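Local atomic coordinates of alginate lyase A1-II' (Sphingomonas sp. A1, PDB entry 2CWS), a protein that probably depolymerises alginate by lyase cleavage, this chain holding the alginate lyase domain of a polysaccharide lyase family-7 enzyme. Residues K80-W85 and H112-D117. Residues are numbered along the deposited sequence; the frame is centred on the assembly and turned at random.
Sequences KVNWGW and HGIMDD. With SO4 (sulfate ion), chain B.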
loop_
_atom_site.group_PDB
_atom_site.type_symbol
_atom_site.label_atom_id
_atom_site.label_comp_id
_atom_site.label_asym_id
_atom_site.label_seq_id
_atom_site.Cartn_x
_atom_site.Cartn_y
_atom_site.Cartn_z
ATOM N N LYS A 80 4.459 15.223 -6.067
ATOM C CA LYS A 80 5.175 14.948 -7.312
ATOM C C LYS A 80 6.642 14.575 -7.056
ATOM O O LYS A 80 7.349 14.251 -8.030
ATOM C CB LYS A 80 5.093 16.144 -8.248
ATOM C CG LYS A 80 3.652 16.526 -8.601
ATOM C CD LYS A 80 3.570 17.673 -9.557
ATOM C CE LYS A 80 2.137 18.039 -9.856
ATOM N NZ LYS A 80 2.026 19.180 -10.820
ATOM N N VAL A 81 7.120 14.628 -5.813
ATOM C CA VAL A 81 8.475 14.234 -5.452
ATOM C C VAL A 81 8.490 12.770 -5.027
ATOM O O VAL A 81 7.908 12.407 -4.010
ATOM C CB VAL A 81 9.017 15.109 -4.322
ATOM C CG1 VAL A 81 10.451 14.696 -3.949
ATOM C CG2 VAL A 81 9.002 16.605 -4.709
ATOM N N ASN A 82 9.105 11.915 -5.841
ATOM C CA ASN A 82 9.026 10.461 -5.637
ATOM C C ASN A 82 10.399 9.873 -5.956
ATOM O O ASN A 82 11.294 10.612 -6.366
ATOM C CB ASN A 82 7.903 9.848 -6.525
ATOM C CG ASN A 82 6.569 10.456 -6.143
ATOM O OD1 ASN A 82 6.033 11.352 -6.904
ATOM N ND2 ASN A 82 6.068 10.147 -4.988
ATOM N N TRP A 83 10.577 8.562 -5.732
ATOM C CA TRP A 83 11.907 7.951 -5.825
ATOM C C TRP A 83 12.036 7.073 -7.052
ATOM O O TRP A 83 11.071 6.742 -7.734
ATOM C CB TRP A 83 12.244 7.232 -4.527
ATOM C CG TRP A 83 11.213 6.313 -3.962
ATOM C CD1 TRP A 83 10.248 6.632 -3.026
ATOM C CD2 TRP A 83 11.012 4.914 -4.268
ATOM N NE1 TRP A 83 9.496 5.521 -2.701
ATOM C CE2 TRP A 83 9.945 4.461 -3.469
ATOM C CE3 TRP A 83 11.671 4.007 -5.135
ATOM C CZ2 TRP A 83 9.498 3.140 -3.514
ATOM C CZ3 TRP A 83 11.210 2.697 -5.163
ATOM C CH2 TRP A 83 10.140 2.273 -4.373
ATOM N N GLY A 84 13.295 6.723 -7.368
ATOM C CA GLY A 84 13.609 6.047 -8.603
ATOM C C GLY A 84 14.110 4.621 -8.444
ATOM O O GLY A 84 14.242 4.082 -7.348
ATOM N N TRP A 85 14.401 4.036 -9.621
ATOM C CA TRP A 85 14.745 2.613 -9.637
ATOM C C TRP A 85 16.130 2.327 -9.045
ATOM O O TRP A 85 16.355 1.178 -8.629
ATOM C CB TRP A 85 14.669 2.074 -11.064
ATOM C CG TRP A 85 15.720 2.601 -12.025
ATOM C CD1 TRP A 85 15.728 3.779 -12.695
ATOM C CD2 TRP A 85 16.922 1.882 -12.384
ATOM N NE1 TRP A 85 16.896 3.848 -13.454
ATOM C CE2 TRP A 85 17.636 2.688 -13.280
ATOM C CE3 TRP A 85 17.487 0.639 -12.016
ATOM C CZ2 TRP A 85 18.865 2.278 -13.823
ATOM C CZ3 TRP A 85 18.682 0.209 -12.536
ATOM C CH2 TRP A 85 19.361 1.030 -13.432
ATOM N N HIS A 112 3.721 1.948 -5.956
ATOM C CA HIS A 112 2.989 2.444 -7.091
ATOM C C HIS A 112 3.901 3.276 -7.988
ATOM O O HIS A 112 4.706 4.103 -7.477
ATOM C CB HIS A 112 1.832 3.324 -6.559
ATOM C CG HIS A 112 0.695 3.365 -7.516
ATOM N ND1 HIS A 112 0.710 4.005 -8.738
ATOM C CD2 HIS A 112 -0.514 2.786 -7.411
ATOM C CE1 HIS A 112 -0.464 3.837 -9.333
ATOM N NE2 HIS A 112 -1.258 3.094 -8.549
ATOM N N GLY A 113 3.798 3.062 -9.309
ATOM C CA GLY A 113 4.476 3.936 -10.221
ATOM C C GLY A 113 3.794 5.279 -10.362
ATOM O O GLY A 113 2.608 5.444 -10.087
ATOM N N ILE A 114 4.579 6.241 -10.866
ATOM C CA ILE A 114 4.035 7.588 -11.147
ATOM C C ILE A 114 4.969 8.197 -12.191
ATOM O O ILE A 114 6.179 7.901 -12.217
ATOM C CB ILE A 114 3.976 8.438 -9.857
ATOM C CG1 ILE A 114 3.265 9.800 -10.100
ATOM C CG2 ILE A 114 5.341 8.605 -9.210
ATOM C CD1 ILE A 114 2.929 10.473 -8.775
ATOM N N MET A 115 4.411 9.020 -13.058
ATOM C CA MET A 115 5.309 9.717 -14.027
ATOM C C MET A 115 6.102 10.774 -13.321
ATOM O O MET A 115 5.755 11.254 -12.254
ATOM C CB MET A 115 4.502 10.339 -15.158
ATOM C CG MET A 115 3.486 9.465 -15.847
ATOM S SD MET A 115 4.301 8.060 -16.657
ATOM C CE MET A 115 5.156 8.928 -17.963
ATOM N N ASP A 116 7.197 11.201 -13.989
ATOM C CA ASP A 116 7.992 12.296 -13.441
ATOM C C ASP A 116 7.158 13.536 -13.147
ATOM O O ASP A 116 7.387 14.222 -12.185
ATOM C CB ASP A 116 9.066 12.647 -14.455
ATOM C CG ASP A 116 10.353 13.168 -13.867
ATOM O OD1 ASP A 116 10.631 12.939 -12.681
ATOM O OD2 ASP A 116 11.117 13.775 -14.651
ATOM N N ASP A 117 6.180 13.811 -13.997
ATOM C CA ASP A 117 5.388 15.034 -13.823
ATOM C C ASP A 117 4.227 14.810 -12.873
ATOM O O ASP A 117 3.398 15.702 -12.711
ATOM C CB ASP A 117 4.858 15.528 -15.175
ATOM C CG ASP A 117 3.827 14.655 -15.843
ATOM O OD1 ASP A 117 3.458 13.605 -15.273
ATOM O OD2 ASP A 117 3.380 15.048 -16.979
HETATM S S SO4 B . -4.562 2.010 -7.909
HETATM O O1 SO4 B . -3.859 2.140 -6.501
HETATM O O2 SO4 B . -3.694 2.421 -8.990
HETATM O O3 SO4 B . -4.923 0.663 -8.150
HETATM O O4 SO4 B . -5.747 2.862 -7.929
HETATM O O HOH W 1 3.861 18.474 -13.068
HETATM O O HOH W 2 8.700 15.966 -10.148
#
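The side chains of Asn82 and Ile114 cross at about a right angle, and here a loop meets a β-strand with both partners buried. Ile114 has CG1 anti to its backbone N (chi1 -174°), which sets CG2 between the backbone N and the carbonyl carbon; from there CG2 meets the Asn82 side chain, whose CB lies 3.9 Å from Ile114 CG2. The contact is one of van der Waals touch, and Tyr199 of the neighbouring strand 197-202 lies against both residues. Outward from this pair the packing gives way to water. Lys80, its chain extended beyond CG, runs past the Asp117 carbonyl, with CD 3.7 Å from Asp117 O. Its ammonium group reaches that carbonyl through a water, which accepts from Lys80 NZ at 3.0 Å and donates to Asp117 O at 2.8 Å.

The fold is the concanavalin-like β-sandwich of this lyase family: residues 80-85 belong to the loop that links strand 67-72 of one sheet to strand 88-99 of the other, and residues 112-114 lie on strand 106-114. The chain then continues as a loop through exposed Asp116 and Asp117, the latter bonded through OD1 to Thr119 OG1. Further back along the strand, His112 donates from ND1 to Gly113 O at 2.7 Å, with the acceptor in the ring plane, a bond that fixes the rotation of the imidazole. His112 NE2 donates to O2 of a sulfate ion, probably from the crystallisation liquor, at 2.6 Å and nearly straight (177°); Arg67 and Tyr205 also bind this ion.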